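PDB 3KFW: PaaX domain-containing protein, C-domain protein from Mycobacterium tuberculosis, which is of uncharacterised function but, as a PaaX-family protein with a helix-turn-helix type N-terminal region, probably acts as a DNA-binding transcriptional regulator. Local coordinates for residues Ala21-Leu26 / Asp58-Ser63; Met124-Leu129 / Pro199-Glu204; Gly163-Gly168 / Pro207-Gly212; Gly173-Ala178 / Val186-Met191. All blocks are in the same frame, centred on the assembly; numbering follows the deposited sequence.

Overall arrangement
Following the chain from the N terminus, contact 1 (21-26 with 58-63) closes the first loop, inside the helix-turn-helix type region, and is complete before any other contact opens. Contact 2 (124-129 with 199-204) then reaches from a strand of the Cas2-like sheet to a loop of the C-terminal region. Contact 3 (163-168 with 207-212) opens within the span that contact 2 closes and ends beyond it, so the two cross; they also touch, Pro199 CG packing on Trp210 CH2 at 3.7 Å. Contact 4 (173-178 with 186-191) is nested inside both, pairing helices 161-177 and 181-195. Contact 1 lies about 40 Å from contact 2, centre to centre, and on the opposite side of the chain's centre.

Contact 1 (Ala21-Leu26 / Asp58-Ser63); sequences ATASEL and DGYRLS
The phenol ring of Tyr60 presents an edge to the segment 21-26: Ala21 O lies in the ring plane, 3.6 Å from Tyr60 CD2, and Ala23 N approaches the same CD2-CE2 side near that plane. Ala23 CB touches Tyr60 CE2, while Leu26 CD1 comes in obliquely, 4.1 Å from Tyr60 CD2 and just as close to Tyr60 CB. The ring is placed there by a chi1 of -58°, which sets CG beside the backbone N, the very group that bonds to Ala21.

Two backbone bonds make Ala21 and Tyr60 an antiparallel hydrogen-bonded pair, a single bridge. Ala21 N gives to Tyr60 O at 2.6 Å, and Tyr60 N gives to Ala21 O at 2.8 Å. Gly59 CA adds a C-H...O contact to Ala21 O; its close packing against that oxygen and Thr22 CA, together with backbone angles of 127° and -114°, calls for glycine. Past the bridge the chain turns into a helix through a capping box. Thr22 OG1 accepts from Glu25 N at 3.1 Å, and in turn Glu25 OE1 accepts from Thr22 N at 2.8 Å, met from above the carboxylate plane.

Leu44 of helix 37-49 touches both Leu26 and Tyr60, and Leu13 of helix 5-13 packs on Ala21 and Leu26. Strand 59-62 pairs with strand 53-56 to form a hairpin, and the single bridge at Ala21, just before the Thr22 N-cap of helix 23-30, adds a short third element to it, an arrangement consistent with a winged helix-turn-helix whose wing is the hairpin 53-62.

Contact 2 (Met124-Leu129 / Pro199-Glu204); sequences MRPDNL and PMLPAE
The backbones do not pair here: even Asn128 CA and Pro202 CA, the nearest such atoms, are 6.8 Å apart, and side chains from the end of strand 122-126 and the loop after it span the distance to the loop 199-204. Asn128 makes the clearest bond, ND2 giving to Met200 O at 3.0 Å and a nearly straight 171°, with the oxygen in the amide plane.

Arg125 bends at chi2 and chi3 to bring its guanidinium edge to Pro199 O; NH2 is modelled too close for a reliable length, so that bond is doubtful in detail. The group is held more surely by NE to Arg114 O and by NH1 to Pro126 O at 3.2 Å, while Leu129 CD1 covers one face.

Apolar groups complete the contact. The Pro126 and Pro202 side chains cross at about a right angle, Pro126 CG 3.8 Å from Pro202 CD, and Leu129 CD2 meets CG of selenomethionine Met200 at 4.0 Å.

Chemically, Asn128 of the Cas2-like region supplies a donor to the carbonyl of Met200, and Arg125 probably one to that of Pro199, a way for the buried residues 199-202 of an irregular loop to have backbone oxygens satisfied.

Contact 3 (Gly163-Gly168 / Pro207-Gly212); sequences GWTEAG and PADWPG
Aromatic stacking comes first: the six-membered rings of Trp164 and Trp210 form an offset stack, centroids 4.5 Å apart and planes only 6° from parallel. Trp210 CH2 lies over a Trp164 face toward the rim, 3.5 Å from Trp164 CE3, and Trp164 CZ3 overhangs Trp210 in turn. Trp164 also stacks with His194, and its NE1 is tied to Thr197 OG1.

Apolar packing centres on Pro211. Its CG meets Trp164 CZ3 at 3.7 Å, approaching the ring obliquely, and presses on the helix backbone at Thr165 O and, 3.9 Å away, Gly168 CA. The bare CA of Gly168 lets the proline come this close to helix 161-177.

Thr165 divides its branches between two kinds of interaction. The polar one is OG1, which bonds back to Leu161 O in its own helix and sits 3.5 Å from Trp210 CE3. The methyl CG2 makes van der Waals contact with Asp209, 3.4 Å from Asp209 O and 3.6 Å from Asp209 OD2; the hydrogen-bond donor to that backbone oxygen is His169 NE2.

The loop carrying these residues runs through a type I beta turn, Pro207 to Trp210, closed by Trp210 N to Pro207 O. Pro211 follows at the N-cap of helix 212-234, so the contact fastens the start of that last helix against helix 161-177 in the helical C-terminal region of this PaaX-family protein.

Contact 4 (Gly173-Ala178 / Val186-Met191); sequences GDMAAA and VVAAAM
Met175, a selenomethionine, reaches from helix 161-177 across to Val187, Ala188 and Met191. Its CB sits 3.9 Å from Val187 CG1, and at 4.1 Å it also meets CE of Met191, itself a selenomethionine that arrives with its chain extended beyond CG. From CB the chain runs on with CG opposite the backbone N (chi1 -168°) and then bends at chi2, 63°, which steers the selenium toward the partner helix. Met175 SE passes Val187 CG1 at 4.1 Å. A second bend at chi3 carries the methyl inward, where CE touches Ala188 N at 3.9 Å, packs on Ala188 CB as well, and comes 4.2 Å from Met191 SE.

The two helices form an antiparallel helical hairpin: segments 173-177 and 186-191 run at 163° to each other with their axes 9.7 Å apart, and only a short connection separates helix 161-177 from helix 181-195. Helix 212-234 packs along this pair, Phe222 touching both Met175 and Ala188, while Leu215 and Ala218 lie on Met191, so that three helices of the C-terminal region share these side chains.

Val187 splits its two methyls between neighbouring residues of the opposing helix. CG1 lies against the backbone N and CB of Met175, whereas CG2 turns to Asp174, 3.9 Å from its CB and near its carbonyl oxygen. The preceding residue, Val186, packs on Thr4 of a neighbouring subunit.

Contact 1 (Ala21-Leu26 / Asp58-Ser63)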
loop_
_atom_site.group_PDB
_atom_site.type_symbol
_atom_site.label_atom_id
_atom_site.label_comp_id
_atom_site.label_asym_id
_atom_site.label_seq_id
_atom_site.Cartn_x
_atom_site.Cartn_y
_atom_site.Cartn_z
ATOM N N ALA A 21 -4.993 -51.380 16.621
ATOM C CA ALA A 21 -3.625 -51.817 16.749
ATOM C C ALA A 21 -3.321 -52.000 18.268
ATOM O O ALA A 21 -3.472 -51.046 19.058
ATOM C CB ALA A 21 -2.709 -50.793 16.126
ATOM N N THR A 22 -2.904 -53.211 18.659
ATOM C CA THR A 22 -2.598 -53.501 20.062
ATOM C C THR A 22 -1.320 -52.816 20.452
ATOM O O THR A 22 -0.415 -52.650 19.620
ATOM C CB THR A 22 -2.422 -55.020 20.352
ATOM O OG1 THR A 22 -1.158 -55.495 19.834
ATOM C CG2 THR A 22 -3.612 -55.861 19.768
ATOM N N ALA A 23 -1.231 -52.429 21.718
ATOM C CA ALA A 23 0.047 -52.019 22.330
ATOM C C ALA A 23 1.239 -52.834 21.832
ATOM O O ALA A 23 2.214 -52.280 21.357
ATOM C CB ALA A 23 -0.053 -52.135 23.810
ATOM N N SER A 24 1.160 -54.152 21.958
ATOM C CA SER A 24 2.203 -55.052 21.520
ATOM C C SER A 24 2.641 -54.749 20.101
ATOM O O SER A 24 3.831 -54.722 19.811
ATOM C CB SER A 24 1.717 -56.496 21.580
ATOM O OG SER A 24 2.576 -57.314 20.789
ATOM N N GLU A 25 1.678 -54.529 19.218
ATOM C CA GLU A 25 1.954 -54.331 17.796
ATOM C C GLU A 25 2.653 -52.980 17.570
ATOM O O GLU A 25 3.635 -52.891 16.831
ATOM C CB GLU A 25 0.660 -54.469 16.968
ATOM C CG GLU A 25 0.065 -55.909 16.894
ATOM C CD GLU A 25 -1.479 -55.918 16.691
ATOM O OE1 GLU A 25 -2.115 -54.844 16.498
ATOM O OE2 GLU A 25 -2.085 -57.012 16.737
ATOM N N LEU A 26 2.159 -51.946 18.241
ATOM C CA LEU A 26 2.784 -50.639 18.234
ATOM C C LEU A 26 4.169 -50.695 18.862
ATOM O O LEU A 26 5.091 -50.080 18.350
ATOM C CB LEU A 26 1.891 -49.582 18.908
ATOM C CG LEU A 26 0.507 -49.292 18.244
ATOM C CD1 LEU A 26 -0.411 -48.411 19.068
ATOM C CD2 LEU A 26 0.694 -48.638 16.913
ATOM N N ASP A 58 -9.548 -54.032 21.968
ATOM C CA ASP A 58 -8.677 -54.463 20.837
ATOM C C ASP A 58 -7.451 -53.567 20.558
ATOM O O ASP A 58 -6.605 -53.898 19.698
ATOM C CB ASP A 58 -9.493 -54.705 19.573
ATOM C CG ASP A 58 -10.613 -55.698 19.785
ATOM O OD1 ASP A 58 -10.395 -56.875 20.110
ATOM O OD2 ASP A 58 -11.768 -55.290 19.639
ATOM N N GLY A 59 -7.364 -52.441 21.276
ATOM C CA GLY A 59 -6.141 -51.646 21.356
ATOM C C GLY A 59 -6.360 -50.182 21.014
ATOM O O GLY A 59 -7.069 -49.479 21.719
ATOM N N TYR A 60 -5.767 -49.727 19.917
ATOM C CA TYR A 60 -5.740 -48.309 19.584
ATOM C C TYR A 60 -5.987 -48.073 18.081
ATOM O O TYR A 60 -5.594 -48.892 17.232
ATOM C CB TYR A 60 -4.386 -47.721 19.987
ATOM C CG TYR A 60 -4.003 -47.860 21.468
ATOM C CD1 TYR A 60 -4.360 -46.880 22.384
ATOM C CD2 TYR A 60 -3.270 -48.966 21.938
ATOM C CE1 TYR A 60 -4.010 -46.986 23.731
ATOM C CE2 TYR A 60 -2.888 -49.090 23.335
ATOM C CZ TYR A 60 -3.262 -48.092 24.220
ATOM O OH TYR A 60 -2.959 -48.162 25.606
ATOM N N ARG A 61 -6.688 -46.988 17.773
ATOM C CA ARG A 61 -6.876 -46.537 16.425
ATOM C C ARG A 61 -7.114 -45.014 16.543
ATOM O O ARG A 61 -7.366 -44.514 17.651
ATOM C CB ARG A 61 -8.030 -47.262 15.711
ATOM C CG ARG A 61 -9.375 -46.781 16.123
ATOM C CD ARG A 61 -10.517 -47.386 15.308
ATOM N NE ARG A 61 -11.808 -47.018 15.883
ATOM C CZ ARG A 61 -12.990 -47.488 15.473
ATOM N NH1 ARG A 61 -13.037 -48.331 14.446
ATOM N NH2 ARG A 61 -14.121 -47.082 16.061
ATOM N N LEU A 62 -6.964 -44.280 15.431
ATOM C CA LEU A 62 -7.105 -42.817 15.443
ATOM C C LEU A 62 -8.509 -42.330 15.905
ATOM O O LEU A 62 -9.508 -42.921 15.592
ATOM C CB LEU A 62 -6.788 -42.245 14.025
ATOM C CG LEU A 62 -5.387 -41.708 13.591
ATOM C CD1 LEU A 62 -4.187 -42.447 14.191
ATOM C CD2 LEU A 62 -5.238 -41.603 12.052
ATOM N N SER A 63 -8.539 -41.205 16.603
ATOM C CA SER A 63 -9.734 -40.398 16.849
ATOM C C SER A 63 -10.433 -39.918 15.593
ATOM O O SER A 63 -9.760 -39.579 14.592
ATOM C CB SER A 63 -9.289 -39.131 17.556
ATOM O OG SER A 63 -10.386 -38.569 18.227
#

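Contact 2 (Met124-Leu129 / Pro199-Glu204)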
loop_
_atom_site.group_PDB
_atom_site.type_symbol
_atom_site.label_atom_id
_atom_site.label_comp_id
_atom_site.label_asym_id
_atom_site.label_seq_id
_atom_site.Cartn_x
_atom_site.Cartn_y
_atom_site.Cartn_z
HETATM N N MSE A 124 -3.575 -13.390 -6.068
HETATM C CA MSE A 124 -4.144 -14.048 -7.265
HETATM C C MSE A 124 -3.751 -15.466 -7.303
HETATM O O MSE A 124 -2.800 -15.857 -6.650
HETATM C CB MSE A 124 -3.595 -13.492 -8.573
HETATM C CG MSE A 124 -3.920 -12.110 -8.812
HETATM SE SE MSE A 124 -2.914 -11.372 -10.310
HETATM C CE MSE A 124 -3.967 -12.167 -11.755
ATOM N N ARG A 125 -4.468 -16.230 -8.108
ATOM C CA ARG A 125 -4.075 -17.593 -8.439
ATOM C C ARG A 125 -4.945 -18.039 -9.598
ATOM O O ARG A 125 -5.958 -17.414 -9.864
ATOM C CB ARG A 125 -4.201 -18.551 -7.231
ATOM C CG ARG A 125 -5.628 -18.857 -6.830
ATOM C CD ARG A 125 -5.842 -20.350 -6.681
ATOM N NE ARG A 125 -4.582 -20.985 -6.312
ATOM C CZ ARG A 125 -3.930 -21.857 -7.065
ATOM N NH1 ARG A 125 -4.418 -22.214 -8.224
ATOM N NH2 ARG A 125 -2.785 -22.351 -6.641
ATOM N N PRO A 126 -4.531 -19.092 -10.332
ATOM C CA PRO A 126 -5.411 -19.587 -11.406
ATOM C C PRO A 126 -6.721 -20.125 -10.829
ATOM O O PRO A 126 -6.732 -20.550 -9.693
ATOM C CB PRO A 126 -4.592 -20.706 -12.035
ATOM C CG PRO A 126 -3.176 -20.425 -11.656
ATOM C CD PRO A 126 -3.195 -19.731 -10.351
ATOM N N ASP A 127 -7.822 -20.130 -11.574
ATOM C CA ASP A 127 -9.064 -20.577 -10.964
ATOM C C ASP A 127 -9.265 -22.093 -11.036
ATOM O O ASP A 127 -10.402 -22.557 -10.930
ATOM C CB ASP A 127 -10.268 -19.823 -11.530
ATOM C CG ASP A 127 -10.609 -20.241 -12.928
ATOM O OD1 ASP A 127 -9.791 -20.956 -13.526
ATOM O OD2 ASP A 127 -11.699 -19.873 -13.441
ATOM N N ASN A 128 -8.172 -22.848 -11.205
ATOM C CA ASN A 128 -8.205 -24.324 -11.255
ATOM C C ASN A 128 -8.516 -25.005 -9.893
ATOM O O ASN A 128 -8.979 -26.124 -9.870
ATOM C CB ASN A 128 -6.920 -24.889 -11.899
ATOM C CG ASN A 128 -5.661 -24.604 -11.068
ATOM O OD1 ASN A 128 -5.506 -23.515 -10.517
ATOM N ND2 ASN A 128 -4.773 -25.587 -10.966
ATOM N N LEU A 129 -8.216 -24.327 -8.780
ATOM C CA LEU A 129 -8.779 -24.634 -7.460
ATOM C C LEU A 129 -10.109 -23.901 -7.277
ATOM O O LEU A 129 -10.223 -22.736 -7.689
ATOM C CB LEU A 129 -7.840 -24.162 -6.334
ATOM C CG LEU A 129 -6.465 -24.800 -6.137
ATOM C CD1 LEU A 129 -5.809 -24.249 -4.876
ATOM C CD2 LEU A 129 -6.587 -26.354 -6.101
ATOM N N PRO A 199 2.132 -24.364 -5.232
ATOM C CA PRO A 199 1.168 -23.449 -5.820
ATOM C C PRO A 199 0.123 -24.116 -6.700
ATOM O O PRO A 199 -0.791 -23.436 -7.143
ATOM C CB PRO A 199 2.033 -22.454 -6.593
ATOM C CG PRO A 199 3.310 -23.135 -6.791
ATOM C CD PRO A 199 3.505 -24.007 -5.614
HETATM N N MSE A 200 0.242 -25.435 -6.932
HETATM C CA MSE A 200 -0.834 -26.223 -7.544
HETATM C C MSE A 200 -1.189 -25.664 -8.884
HETATM O O MSE A 200 -2.371 -25.429 -9.148
HETATM C CB MSE A 200 -2.069 -26.100 -6.678
HETATM C CG MSE A 200 -2.775 -27.339 -6.497
HETATM SE SE MSE A 200 -1.506 -28.431 -5.553
HETATM C CE MSE A 200 -2.029 -28.059 -3.716
ATOM N N LEU A 201 -0.165 -25.422 -9.709
ATOM C CA LEU A 201 -0.339 -24.705 -10.955
ATOM C C LEU A 201 -0.942 -25.632 -12.003
ATOM O O LEU A 201 -0.642 -26.822 -12.019
ATOM C CB LEU A 201 1.014 -24.141 -11.446
ATOM C CG LEU A 201 1.663 -22.927 -10.743
ATOM C CD1 LEU A 201 3.009 -22.585 -11.304
ATOM C CD2 LEU A 201 0.807 -21.668 -10.824
ATOM N N PRO A 202 -1.763 -25.094 -12.914
ATOM C CA PRO A 202 -2.237 -25.963 -13.992
ATOM C C PRO A 202 -1.112 -26.337 -14.966
ATOM O O PRO A 202 -0.197 -25.530 -15.180
ATOM C CB PRO A 202 -3.225 -25.069 -14.728
ATOM C CG PRO A 202 -2.689 -23.690 -14.538
ATOM C CD PRO A 202 -1.979 -23.665 -13.218
ATOM N N ALA A 203 -1.210 -27.545 -15.545
ATOM C CA ALA A 203 -0.344 -28.042 -16.649
ATOM C C ALA A 203 0.421 -26.993 -17.463
ATOM O O ALA A 203 1.634 -26.996 -17.451
ATOM C CB ALA A 203 -1.148 -28.898 -17.583
ATOM N N GLU A 204 -0.291 -26.099 -18.144
ATOM C CA GLU A 204 0.298 -25.112 -19.071
ATOM C C GLU A 204 1.322 -24.185 -18.438
ATOM O O GLU A 204 2.081 -23.520 -19.153
ATOM C CB GLU A 204 -0.781 -24.205 -19.667
ATOM C CG GLU A 204 -1.849 -24.915 -20.457
ATOM C CD GLU A 204 -2.991 -25.503 -19.586
ATOM O OE1 GLU A 204 -2.767 -26.392 -18.700
ATOM O OE2 GLU A 204 -4.141 -25.060 -19.819
#

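Contact 3 (Gly163-Gly168 / Pro207-Gly212)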
loop_
_atom_site.group_PDB
_atom_site.type_symbol
_atom_site.label_atom_id
_atom_site.label_comp_id
_atom_site.label_asym_id
_atom_site.label_seq_id
_atom_site.Cartn_x
_atom_site.Cartn_y
_atom_site.Cartn_z
ATOM N N GLY A 163 13.019 -21.432 -6.927
ATOM C CA GLY A 163 13.430 -21.775 -5.550
ATOM C C GLY A 163 12.656 -22.940 -4.974
ATOM O O GLY A 163 13.170 -23.679 -4.117
ATOM N N TRP A 164 11.412 -23.103 -5.414
ATOM C CA TRP A 164 10.578 -24.154 -4.872
ATOM C C TRP A 164 10.924 -25.477 -5.544
ATOM O O TRP A 164 10.837 -26.521 -4.914
ATOM C CB TRP A 164 9.117 -23.862 -5.141
ATOM C CG TRP A 164 8.123 -24.753 -4.385
ATOM C CD1 TRP A 164 7.430 -24.438 -3.200
ATOM C CD2 TRP A 164 7.644 -26.056 -4.797
ATOM N NE1 TRP A 164 6.594 -25.509 -2.859
ATOM C CE2 TRP A 164 6.711 -26.500 -3.816
ATOM C CE3 TRP A 164 7.944 -26.901 -5.868
ATOM C CZ2 TRP A 164 6.075 -27.724 -3.905
ATOM C CZ3 TRP A 164 7.296 -28.150 -5.955
ATOM C CH2 TRP A 164 6.372 -28.543 -4.976
ATOM N N THR A 165 11.254 -25.382 -6.833
ATOM C CA THR A 165 11.841 -26.416 -7.683
ATOM C C THR A 165 13.182 -26.881 -7.110
ATOM O O THR A 165 13.339 -28.081 -6.857
ATOM C CB THR A 165 12.058 -25.832 -9.134
ATOM O OG1 THR A 165 10.778 -25.588 -9.736
ATOM C CG2 THR A 165 12.946 -26.736 -10.043
ATOM N N GLU A 166 14.130 -25.954 -6.893
ATOM C CA GLU A 166 15.419 -26.305 -6.271
ATOM C C GLU A 166 15.258 -27.012 -4.906
ATOM O O GLU A 166 15.952 -28.001 -4.628
ATOM C CB GLU A 166 16.352 -25.087 -6.145
ATOM C CG GLU A 166 17.797 -25.420 -5.639
ATOM C CD GLU A 166 18.906 -24.459 -6.200
ATOM O OE1 GLU A 166 19.619 -24.835 -7.193
ATOM O OE2 GLU A 166 19.055 -23.320 -5.662
ATOM N N ALA A 167 14.324 -26.538 -4.082
ATOM C CA ALA A 167 14.101 -27.125 -2.735
ATOM C C ALA A 167 13.510 -28.487 -2.835
ATOM O O ALA A 167 13.796 -29.329 -1.980
ATOM C CB ALA A 167 13.225 -26.245 -1.826
ATOM N N GLY A 168 12.713 -28.710 -3.886
ATOM C CA GLY A 168 12.026 -29.985 -4.063
ATOM C C GLY A 168 13.006 -31.088 -4.477
ATOM O O GLY A 168 13.034 -32.155 -3.885
ATOM N N PRO A 207 6.668 -25.447 -15.233
ATOM C CA PRO A 207 7.949 -25.666 -15.901
ATOM C C PRO A 207 8.286 -27.175 -15.882
ATOM O O PRO A 207 7.805 -27.894 -14.993
ATOM C CB PRO A 207 8.937 -24.829 -15.080
ATOM C CG PRO A 207 8.128 -24.158 -13.954
ATOM C CD PRO A 207 6.818 -24.864 -13.880
ATOM N N ALA A 208 9.043 -27.663 -16.874
ATOM C CA ALA A 208 9.263 -29.109 -17.041
ATOM C C ALA A 208 10.193 -29.747 -15.993
ATOM O O ALA A 208 10.224 -30.967 -15.865
ATOM C CB ALA A 208 9.783 -29.405 -18.429
ATOM N N ASP A 209 10.977 -28.921 -15.283
ATOM C CA ASP A 209 11.733 -29.409 -14.138
ATOM C C ASP A 209 10.932 -29.271 -12.813
ATOM O O ASP A 209 11.514 -29.351 -11.746
ATOM C CB ASP A 209 13.144 -28.802 -14.043
ATOM C CG ASP A 209 13.139 -27.276 -13.833
ATOM O OD1 ASP A 209 12.082 -26.638 -14.122
ATOM O OD2 ASP A 209 14.198 -26.718 -13.370
ATOM N N TRP A 210 9.613 -29.117 -12.892
ATOM C CA TRP A 210 8.785 -29.049 -11.697
ATOM C C TRP A 210 8.780 -30.415 -10.912
ATOM O O TRP A 210 8.401 -31.449 -11.487
ATOM C CB TRP A 210 7.361 -28.654 -12.102
ATOM C CG TRP A 210 6.507 -28.337 -10.937
ATOM C CD1 TRP A 210 5.529 -29.130 -10.400
ATOM C CD2 TRP A 210 6.540 -27.127 -10.127
ATOM N NE1 TRP A 210 4.956 -28.494 -9.315
ATOM C CE2 TRP A 210 5.549 -27.279 -9.114
ATOM C CE3 TRP A 210 7.317 -25.955 -10.153
ATOM C CZ2 TRP A 210 5.303 -26.301 -8.147
ATOM C CZ3 TRP A 210 7.088 -24.970 -9.198
ATOM C CH2 TRP A 210 6.082 -25.143 -8.200
ATOM N N PRO A 211 9.216 -30.420 -9.626
ATOM C CA PRO A 211 9.310 -31.661 -8.806
ATOM C C PRO A 211 8.019 -32.149 -8.087
ATOM O O PRO A 211 8.097 -33.070 -7.298
ATOM C CB PRO A 211 10.391 -31.309 -7.745
ATOM C CG PRO A 211 10.214 -29.825 -7.516
ATOM C CD PRO A 211 9.744 -29.244 -8.891
ATOM N N GLY A 212 6.855 -31.574 -8.380
ATOM C CA GLY A 212 5.588 -31.906 -7.683
ATOM C C GLY A 212 5.220 -33.379 -7.684
ATOM O O GLY A 212 5.020 -33.984 -6.614
#

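Contact 4 (Gly173-Ala178 / Val186-Met191)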
loop_
_atom_site.group_PDB
_atom_site.type_symbol
_atom_site.label_atom_id
_atom_site.label_comp_id
_atom_site.label_asym_id
_atom_site.label_seq_id
_atom_site.Cartn_x
_atom_site.Cartn_y
_atom_site.Cartn_z
ATOM N N GLY A 173 16.752 -35.893 -3.570
ATOM C CA GLY A 173 18.136 -36.280 -3.180
ATOM C C GLY A 173 18.295 -36.731 -1.717
ATOM O O GLY A 173 19.003 -37.714 -1.437
ATOM N N ASP A 174 17.616 -36.045 -0.783
ATOM C CA ASP A 174 17.631 -36.407 0.635
ATOM C C ASP A 174 17.012 -37.802 0.879
ATOM O O ASP A 174 17.587 -38.609 1.640
ATOM C CB ASP A 174 16.875 -35.367 1.481
ATOM C CG ASP A 174 17.664 -34.052 1.721
ATOM O OD1 ASP A 174 18.874 -33.955 1.369
ATOM O OD2 ASP A 174 17.053 -33.093 2.284
HETATM N N MSE A 175 15.843 -38.066 0.267
HETATM C CA MSE A 175 15.224 -39.395 0.274
HETATM C C MSE A 175 16.138 -40.469 -0.354
HETATM O O MSE A 175 16.473 -41.465 0.300
HETATM C CB MSE A 175 13.851 -39.371 -0.411
HETATM C CG MSE A 175 12.958 -40.664 -0.198
HETATM SE SE MSE A 175 12.512 -40.916 1.699
HETATM C CE MSE A 175 10.676 -40.211 1.747
ATOM N N ALA A 176 16.578 -40.260 -1.594
ATOM C CA ALA A 176 17.513 -41.207 -2.234
ATOM C C ALA A 176 18.668 -41.558 -1.263
ATOM O O ALA A 176 19.045 -42.712 -1.129
ATOM C CB ALA A 176 18.043 -40.627 -3.545
ATOM N N ALA A 177 19.200 -40.542 -0.571
ATOM C CA ALA A 177 20.301 -40.725 0.370
ATOM C C ALA A 177 19.883 -41.239 1.755
ATOM O O ALA A 177 20.753 -41.616 2.539
ATOM C CB ALA A 177 21.041 -39.437 0.535
ATOM N N ALA A 178 18.591 -41.235 2.093
ATOM C CA ALA A 178 18.228 -41.649 3.439
ATOM C C ALA A 178 18.513 -43.124 3.598
ATOM O O ALA A 178 18.409 -43.913 2.648
ATOM C CB ALA A 178 16.815 -41.318 3.780
ATOM N N VAL A 186 11.865 -38.608 8.554
ATOM C CA VAL A 186 12.162 -37.164 8.622
ATOM C C VAL A 186 12.090 -36.485 7.251
ATOM O O VAL A 186 11.568 -35.369 7.123
ATOM C CB VAL A 186 13.544 -36.881 9.294
ATOM C CG1 VAL A 186 13.896 -35.400 9.208
ATOM C CG2 VAL A 186 13.550 -37.399 10.745
ATOM N N VAL A 187 12.609 -37.143 6.224
ATOM C CA VAL A 187 12.486 -36.596 4.876
ATOM C C VAL A 187 11.029 -36.504 4.367
ATOM O O VAL A 187 10.634 -35.497 3.777
ATOM C CB VAL A 187 13.308 -37.391 3.882
ATOM C CG1 VAL A 187 13.002 -36.893 2.531
ATOM C CG2 VAL A 187 14.808 -37.238 4.209
ATOM N N ALA A 188 10.230 -37.534 4.598
ATOM C CA ALA A 188 8.803 -37.460 4.291
ATOM C C ALA A 188 8.050 -36.294 4.961
ATOM O O ALA A 188 7.269 -35.600 4.276
ATOM C CB ALA A 188 8.140 -38.765 4.655
ATOM N N ALA A 189 8.221 -36.103 6.280
ATOM C CA ALA A 189 7.656 -34.929 6.956
ATOM C C ALA A 189 8.164 -33.626 6.290
ATOM O O ALA A 189 7.407 -32.664 6.166
ATOM C CB ALA A 189 7.938 -34.932 8.492
ATOM N N ALA A 190 9.402 -33.577 5.818
ATOM C CA ALA A 190 9.834 -32.352 5.085
ATOM C C ALA A 190 9.046 -32.165 3.791
ATOM O O ALA A 190 8.698 -31.021 3.411
ATOM C CB ALA A 190 11.352 -32.345 4.805
HETATM N N MSE A 191 8.777 -33.282 3.110
HETATM C CA MSE A 191 8.119 -33.259 1.807
HETATM C C MSE A 191 6.674 -32.865 1.937
HETATM O O MSE A 191 6.132 -32.194 1.052
HETATM C CB MSE A 191 8.173 -34.625 1.127
HETATM C CG MSE A 191 9.455 -34.883 0.375
HETATM SE SE MSE A 191 9.501 -36.740 -0.291
HETATM C CE MSE A 191 11.116 -36.411 -1.298
#